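Local coordinates for ferric vibriobactin ABC transporter, periplasmic ferric vibriobactin-binding protein (Vibrio cholerae, PDB 3R5S) that probably binds ferric vibriobactin in the periplasm and hands it to an ABC transporter for iron uptake, at residues Glu57-Leu62 with Arg269-Ser274; Ala187-Ser192 with Glu277-Leu282; Phe231-Thr236 with Tyr261-Asn266. All blocks are in the same frame, centred on the assembly; numbering follows the deposited sequence.

Contact 1 of 3, residues Glu57-Leu62 with Arg269-Ser274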
# COMPACT_ATOMS: atom_id res chain seq x y z
N GLU A 57 3.88 -9.93 0.10
CA GLU A 57 4.45 -10.48 1.33
C GLU A 57 3.95 -9.82 2.64
O GLU A 57 3.93 -10.48 3.68
CB GLU A 57 5.98 -10.47 1.26
CG GLU A 57 6.67 -11.16 2.41
CD GLU A 57 6.42 -12.67 2.43
OE1 GLU A 57 5.96 -13.23 1.40
OE2 GLU A 57 6.68 -13.28 3.48
N GLN A 58 3.54 -8.54 2.59
CA GLN A 58 2.98 -7.88 3.80
C GLN A 58 1.80 -8.64 4.38
O GLN A 58 1.53 -8.55 5.58
CB GLN A 58 2.44 -6.46 3.57
CG GLN A 58 3.17 -5.53 2.69
CD GLN A 58 2.80 -5.72 1.26
OE1 GLN A 58 1.86 -5.10 0.72
NE2 GLN A 58 3.54 -6.58 0.61
N TRP A 59 1.04 -9.33 3.52
CA TRP A 59 -0.19 -10.00 3.98
C TRP A 59 -0.33 -11.45 3.55
O TRP A 59 -1.30 -12.12 3.90
CB TRP A 59 -1.46 -9.21 3.60
CG TRP A 59 -1.60 -8.80 2.14
CD1 TRP A 59 -1.42 -7.55 1.61
CD2 TRP A 59 -1.98 -9.64 1.04
NE1 TRP A 59 -1.65 -7.57 0.26
CE2 TRP A 59 -2.00 -8.84 -0.12
CE3 TRP A 59 -2.32 -10.99 0.93
CZ2 TRP A 59 -2.33 -9.34 -1.37
CZ3 TRP A 59 -2.64 -11.49 -0.32
CH2 TRP A 59 -2.65 -10.67 -1.45
N ARG A 60 0.63 -11.95 2.77
CA ARG A 60 0.58 -13.34 2.32
C ARG A 60 0.18 -14.31 3.44
O ARG A 60 -0.71 -15.13 3.26
CB ARG A 60 1.93 -13.78 1.75
CG ARG A 60 1.93 -15.24 1.30
CD ARG A 60 3.30 -15.68 0.79
NE ARG A 60 4.32 -15.47 1.81
CZ ARG A 60 4.54 -16.29 2.83
NH1 ARG A 60 3.82 -17.40 2.98
NH2 ARG A 60 5.49 -15.99 3.72
N LYS A 61 0.88 -14.26 4.56
CA LYS A 61 0.64 -15.19 5.67
C LYS A 61 -0.79 -15.10 6.18
O LYS A 61 -1.37 -16.10 6.61
CB LYS A 61 1.63 -14.96 6.82
CG LYS A 61 3.10 -15.26 6.46
CD LYS A 61 3.99 -15.05 7.68
CE LYS A 61 5.45 -15.28 7.36
NZ LYS A 61 6.31 -15.07 8.56
N LEU A 62 -1.35 -13.90 6.17
CA LEU A 62 -2.72 -13.72 6.63
C LEU A 62 -3.68 -14.36 5.63
O LEU A 62 -4.64 -15.02 6.01
CB LEU A 62 -3.05 -12.25 6.86
CG LEU A 62 -4.46 -11.99 7.40
CD1 LEU A 62 -4.67 -12.69 8.74
CD2 LEU A 62 -4.75 -10.49 7.51
N ARG A 269 4.37 0.28 -1.82
CA ARG A 269 2.97 0.71 -1.79
C ARG A 269 2.46 0.63 -0.37
O ARG A 269 2.78 -0.31 0.35
CB ARG A 269 2.12 -0.20 -2.69
CG ARG A 269 0.93 0.47 -3.36
CD ARG A 269 1.40 1.28 -4.57
NE ARG A 269 0.35 1.96 -5.35
CZ ARG A 269 -0.84 2.36 -4.91
NH1 ARG A 269 -1.66 2.96 -5.75
NH2 ARG A 269 -1.24 2.17 -3.64
N ILE A 270 1.68 1.62 0.05
CA ILE A 270 1.16 1.60 1.41
C ILE A 270 -0.24 1.00 1.49
O ILE A 270 -1.18 1.51 0.87
CB ILE A 270 1.10 3.00 2.03
CG1 ILE A 270 2.45 3.73 1.88
CG2 ILE A 270 0.68 2.91 3.50
CD1 ILE A 270 3.63 3.09 2.60
N ASP A 271 -0.35 -0.09 2.23
CA ASP A 271 -1.64 -0.59 2.67
C ASP A 271 -1.56 -0.81 4.17
O ASP A 271 -0.55 -0.47 4.80
CB ASP A 271 -2.06 -1.86 1.89
CG ASP A 271 -1.11 -3.03 2.08
OD1 ASP A 271 -0.58 -3.22 3.19
OD2 ASP A 271 -0.93 -3.79 1.11
N LEU A 272 -2.62 -1.33 4.78
CA LEU A 272 -2.64 -1.44 6.23
C LEU A 272 -1.44 -2.22 6.73
O LEU A 272 -0.82 -1.87 7.74
CB LEU A 272 -3.92 -2.13 6.70
CG LEU A 272 -3.85 -2.59 8.16
CD1 LEU A 272 -3.71 -1.38 9.06
CD2 LEU A 272 -5.11 -3.36 8.51
N PHE A 273 -1.12 -3.29 6.01
CA PHE A 273 -0.12 -4.23 6.47
C PHE A 273 1.31 -3.75 6.26
O PHE A 273 2.15 -3.93 7.14
CB PHE A 273 -0.41 -5.60 5.86
CG PHE A 273 -1.78 -6.12 6.22
CD1 PHE A 273 -2.04 -6.57 7.50
CD2 PHE A 273 -2.81 -6.10 5.29
CE1 PHE A 273 -3.31 -7.01 7.85
CE2 PHE A 273 -4.09 -6.55 5.64
CZ PHE A 273 -4.33 -7.00 6.92
N SER A 274 1.59 -3.14 5.11
CA SER A 274 2.93 -2.57 4.89
C SER A 274 3.11 -1.33 5.75
O SER A 274 4.21 -1.05 6.22
CB SER A 274 3.18 -2.25 3.42
OG SER A 274 2.30 -1.25 2.95
O HOH W 1 -2.15 -5.26 -1.20
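Q58 and S274 bring the two backbones nearest, with 5.4 Å between the CA of Q58 and the CA of S274, where each chain turns from a loop into a helix. W59 is the N-cap of one helix and D271 that of the other. D271 and S274 form a capping box: D271 OD1 takes S274 N nearly head-on at 2.9 Å, and S274 OG receives D271 N while donating to R269 O. These bonds fix the start of helix 272-286, and D271 OD2 is turned to the other segment. There it lies at the edge of the W59 indole, near the ring plane, and a water bridges the two, accepting from W59 NE1 at 2.8 Å and donating to D271 OD2 at 3.0 Å. CG of Q58 presses on CB of S274 at 3.4 Å. The F273 ring stands across its neighbours: CB of W59 meets F273 CD2 at 3.8 Å, and CD2 of L62 reaches F273 CZ at 3.6 Å. With its CG anti to the backbone N (chi1 -178°), L62 extends this methyl to the far end of the ring. Outside the pair, W59 also packs on V31, T34 and L38 of helix 31-39 and on the F55 ring, while F273 touches L298; the contact thereby sets the start of helix 272-286 against helices 60-65 and 31-39.

Contact 2 of 3, residues Ala187-Ser192 with Glu277-Leu282; sequences AQLLQS and EIINSL
Two helices, 185-192 and 272-286, pack through five branched aliphatic side chains, three leucines and two isoleucines, with no hydrogen bond passing between them. L189 and L190 face I278, I279 and L282. Over these segments the axes come within 11.0 Å and run in roughly the same direction, crossing at -36°, so the helices are held apart by the full length of their side chains and meet through the aliphatic carbons of those side chains, mostly methyl groups. L189 straddles two residues: its CD1 meets CD1 of I279 at 3.7 Å, while its CD2 lies 3.9 Å from CG2 of I278. The reach comes from a first torsion of 176°, which carries CG away from the backbone N and sends the fork out from the helix. I279 answers with a chain bent at its second torsion (chi2 -50°), bringing CD1 beside both CG and CD1 of L189. Here helix 272-286 lies beside the mixed sheet of this periplasmic binding protein, whose strand 229-232 adds F231, which touches both L190 and L282. L190 crosses its partners at about a right angle, its CD2 4.0 Å from I278 CG2 and 4.1 Å from L282 CD1. S281 OG bonds back to its own helix at I278 O, a carbonyl that L282 N also uses. Helix 137-155 flanks the interface, with F147 against L189 and W150 against I279.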
# COMPACT_ATOMS: atom_id res chain seq x y z
N ALA A 187 4.45 9.86 2.55
CA ALA A 187 4.65 11.11 3.26
C ALA A 187 3.58 11.32 4.34
O ALA A 187 3.89 11.75 5.46
CB ALA A 187 4.71 12.29 2.28
N GLN A 188 2.32 11.01 4.03
CA GLN A 188 1.25 11.19 5.00
C GLN A 188 1.44 10.31 6.23
O GLN A 188 1.21 10.73 7.37
CB GLN A 188 -0.11 10.88 4.37
CG GLN A 188 -0.53 11.77 3.22
CD GLN A 188 -1.89 11.37 2.66
OE1 GLN A 188 -2.88 11.32 3.39
NE2 GLN A 188 -1.94 11.05 1.36
N LEU A 189 1.85 9.06 5.98
CA LEU A 189 2.07 8.10 7.04
C LEU A 189 3.19 8.57 7.97
O LEU A 189 3.03 8.56 9.17
CB LEU A 189 2.49 6.75 6.42
CG LEU A 189 2.87 5.65 7.42
CD1 LEU A 189 1.65 5.19 8.24
CD2 LEU A 189 3.45 4.47 6.65
N LEU A 190 4.34 8.94 7.41
CA LEU A 190 5.45 9.34 8.27
C LEU A 190 5.09 10.63 9.02
O LEU A 190 5.39 10.78 10.19
CB LEU A 190 6.74 9.54 7.48
CG LEU A 190 7.30 8.33 6.72
CD1 LEU A 190 8.79 8.47 6.53
CD2 LEU A 190 7.00 7.02 7.42
N GLN A 191 4.44 11.55 8.32
CA GLN A 191 4.05 12.80 8.95
C GLN A 191 3.11 12.56 10.12
O GLN A 191 3.18 13.26 11.13
CB GLN A 191 3.45 13.78 7.93
CG GLN A 191 4.49 14.30 6.96
CD GLN A 191 3.90 15.17 5.87
OE1 GLN A 191 4.45 16.23 5.56
NE2 GLN A 191 2.81 14.73 5.28
N SER A 192 2.25 11.54 10.00
CA SER A 192 1.30 11.20 11.05
C SER A 192 1.97 10.76 12.34
O SER A 192 1.36 10.86 13.40
CB SER A 192 0.28 10.14 10.57
OG SER A 192 0.87 8.86 10.46
N GLU A 277 4.06 -2.51 9.12
CA GLU A 277 5.47 -2.90 9.16
C GLU A 277 6.36 -1.67 9.26
O GLU A 277 7.34 -1.68 10.00
CB GLU A 277 5.84 -3.71 7.92
CG GLU A 277 5.26 -5.11 7.94
CD GLU A 277 5.58 -5.87 6.68
OE1 GLU A 277 5.94 -5.23 5.68
OE2 GLU A 277 5.48 -7.12 6.69
N ILE A 278 6.00 -0.62 8.52
CA ILE A 278 6.77 0.61 8.50
C ILE A 278 6.72 1.27 9.86
O ILE A 278 7.75 1.62 10.42
CB ILE A 278 6.26 1.59 7.43
CG1 ILE A 278 6.53 1.02 6.03
CG2 ILE A 278 6.90 2.98 7.60
CD1 ILE A 278 5.84 1.76 4.91
N ILE A 279 5.51 1.46 10.39
CA ILE A 279 5.38 2.07 11.71
C ILE A 279 6.09 1.23 12.78
O ILE A 279 6.72 1.79 13.68
CB ILE A 279 3.90 2.35 12.07
CG1 ILE A 279 3.32 3.36 11.08
CG2 ILE A 279 3.79 2.85 13.50
CD1 ILE A 279 4.16 4.60 10.88
N ASN A 280 6.00 -0.09 12.69
CA ASN A 280 6.71 -0.96 13.62
C ASN A 280 8.21 -0.69 13.61
O ASN A 280 8.84 -0.61 14.66
CB ASN A 280 6.45 -2.44 13.31
CG ASN A 280 5.07 -2.90 13.78
OD1 ASN A 280 4.40 -2.22 14.55
ND2 ASN A 280 4.67 -4.08 13.32
N SER A 281 8.77 -0.51 12.41
CA SER A 281 10.21 -0.25 12.26
C SER A 281 10.61 1.10 12.87
O SER A 281 11.71 1.25 13.43
CB SER A 281 10.65 -0.33 10.79
OG SER A 281 10.31 0.85 10.08
N LEU A 282 9.72 2.08 12.80
CA LEU A 282 9.98 3.36 13.46
C LEU A 282 9.98 3.21 14.98
O LEU A 282 10.80 3.82 15.67
CB LEU A 282 8.99 4.42 13.01
CG LEU A 282 8.99 4.76 11.52
CD1 LEU A 282 7.98 5.87 11.25
CD2 LEU A 282 10.38 5.18 11.05

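Contact 3 of 3, residues Phe231-Thr236 with Tyr261-Asn266; sequences FLITMT and YGLGEN
L263 lies across F231 and I233, and each of its carbons has a partner. CB sits 3.4 Å from the carbonyl O of L232, the same oxygen that accepts L263 N. CG meets CB of F231 at 3.7 Å. At the fork the branches part: CD1 goes to CD1 of I233, 3.6 Å away, and CD2 leans obliquely on the F231 ring, nearest to its CD1. A first torsion of -84° with an extended second one spreads the two methyls between these neighbours. Further along the same ring, F231 CE1 comes within 3.9 Å of Y261 CD2, and the two aromatic planes are inclined at 43°, with F231 and Y261 projecting from the same side of the sheet. The backbones run parallel here, F231 paired with Y261 and L232 with G262. L232 N donates to Y261 O and L263 N to L232 O at 2.8 Å. Beyond L232 the first chain makes a type II turn to M235, a selenomethionine, whose carbonyl O accepts G264 N from above its plane; the same oxygen lies 3.1 Å from G262 CA, a CA-H...O contact. Past the turn, CG2 of T236 rests against the carboxylate of E265, whose OE2 is hydrogen-bonded by Q239. T236 itself caps helix 237-244 through OG1 and Q239 N. Strand 229-232, helix 237-244 and the parallel edge strand 260-262 follow one another as a beta-alpha-beta crossover, with a further short helix, 253-256, on the way, and the paired loops leave the C-terminal ends of its strands.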
# COMPACT_ATOMS: atom_id res chain seq x y z
N PHE A 231 14.86 8.00 4.39
CA PHE A 231 14.19 6.70 4.42
C PHE A 231 14.11 6.13 3.02
O PHE A 231 13.66 6.81 2.10
CB PHE A 231 12.78 6.83 5.01
CG PHE A 231 12.77 7.10 6.49
CD1 PHE A 231 13.02 6.07 7.40
CD2 PHE A 231 12.51 8.38 6.97
CE1 PHE A 231 13.00 6.32 8.77
CE2 PHE A 231 12.50 8.62 8.33
CZ PHE A 231 12.74 7.60 9.23
N LEU A 232 14.55 4.88 2.86
CA LEU A 232 14.66 4.26 1.55
C LEU A 232 13.55 3.25 1.25
O LEU A 232 13.35 2.29 1.99
CB LEU A 232 16.04 3.59 1.40
CG LEU A 232 17.23 4.55 1.47
CD1 LEU A 232 18.53 3.78 1.61
CD2 LEU A 232 17.26 5.43 0.24
N ILE A 233 12.84 3.51 0.16
CA ILE A 233 11.74 2.67 -0.30
C ILE A 233 12.22 1.28 -0.71
O ILE A 233 13.26 1.14 -1.33
CB ILE A 233 11.04 3.34 -1.52
CG1 ILE A 233 10.32 4.61 -1.09
CG2 ILE A 233 10.10 2.39 -2.21
CD1 ILE A 233 9.45 4.44 0.14
N THR A 234 11.43 0.26 -0.35
CA THR A 234 11.65 -1.12 -0.79
C THR A 234 13.04 -1.65 -0.44
O THR A 234 13.60 -2.48 -1.17
CB THR A 234 11.38 -1.26 -2.32
OG1 THR A 234 10.11 -0.67 -2.63
CG2 THR A 234 11.35 -2.72 -2.75
N MSE A 235 13.61 -1.18 0.66
CA MSE A 235 14.96 -1.56 1.04
C MSE A 235 15.08 -1.92 2.53
O MSE A 235 14.49 -1.27 3.39
CB MSE A 235 15.97 -0.45 0.73
CG MSE A 235 16.41 -0.33 -0.74
SE MSE A 235 17.86 0.73 -0.98
CE MSE A 235 18.24 0.28 -2.66
N THR A 236 15.86 -2.97 2.80
CA THR A 236 16.31 -3.29 4.14
C THR A 236 17.55 -2.45 4.44
O THR A 236 18.17 -1.89 3.53
CB THR A 236 16.74 -4.76 4.22
OG1 THR A 236 17.84 -4.98 3.33
CG2 THR A 236 15.59 -5.67 3.83
N TYR A 261 17.98 4.92 6.54
CA TYR A 261 17.24 3.78 7.08
C TYR A 261 16.32 3.19 6.04
O TYR A 261 15.56 3.91 5.40
CB TYR A 261 16.39 4.24 8.26
CG TYR A 261 17.14 5.00 9.31
CD1 TYR A 261 18.16 4.40 10.04
CD2 TYR A 261 16.82 6.33 9.59
CE1 TYR A 261 18.83 5.11 11.01
CE2 TYR A 261 17.50 7.04 10.55
CZ TYR A 261 18.50 6.42 11.26
OH TYR A 261 19.17 7.12 12.23
N GLY A 262 16.37 1.87 5.88
CA GLY A 262 15.42 1.21 5.00
C GLY A 262 14.00 1.23 5.53
O GLY A 262 13.76 0.98 6.71
N LEU A 263 13.04 1.53 4.66
CA LEU A 263 11.64 1.45 5.06
C LEU A 263 11.11 0.02 4.96
O LEU A 263 9.96 -0.25 5.34
CB LEU A 263 10.76 2.38 4.22
CG LEU A 263 10.66 3.84 4.67
CD1 LEU A 263 9.76 4.58 3.71
CD2 LEU A 263 10.14 3.99 6.10
N GLY A 264 11.92 -0.89 4.45
CA GLY A 264 11.51 -2.28 4.43
C GLY A 264 11.12 -2.78 3.06
O GLY A 264 10.74 -1.99 2.19
N GLU A 265 11.21 -4.09 2.88
CA GLU A 265 11.03 -4.72 1.58
C GLU A 265 9.65 -4.49 0.98
O GLU A 265 9.49 -4.54 -0.24
CB GLU A 265 11.30 -6.23 1.66
CG GLU A 265 12.77 -6.60 1.81
CD GLU A 265 13.60 -6.26 0.59
OE1 GLU A 265 13.42 -6.90 -0.48
OE2 GLU A 265 14.45 -5.36 0.69
N ASN A 266 8.65 -4.24 1.82
CA ASN A 266 7.27 -4.17 1.32
C ASN A 266 6.73 -2.74 1.24
O ASN A 266 5.52 -2.54 1.11
CB ASN A 266 6.35 -5.02 2.19
CG ASN A 266 6.78 -6.47 2.26
OD1 ASN A 266 7.27 -7.03 1.29
ND2 ASN A 266 6.60 -7.09 3.43
O HOH W 2 7.87 -2.98 -1.72

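In the fold
After strands 26-28 and 44-49 of the parallel sheet the chain passes through residues 57-62, and the rest of that sheet follows. Residues 187-192 come next, then 231-236 and, after a short excursion, 261-266, which close contact 3, the most local of the three. The chain then reaches 269-274, completing the long loop of contact 1, and 277-282, completing contact 2. Contacts 1 and 2 therefore cross, and contact 3 lies within the span of each. Helix 272-286 serves both crossing contacts, joining helix 60-65 to helix 185-192, while I270 packs on I278 between them. N266 touches Q58 and probably bonds E277, and L263 meets I278, tying the edge of the mixed sheet to that helix.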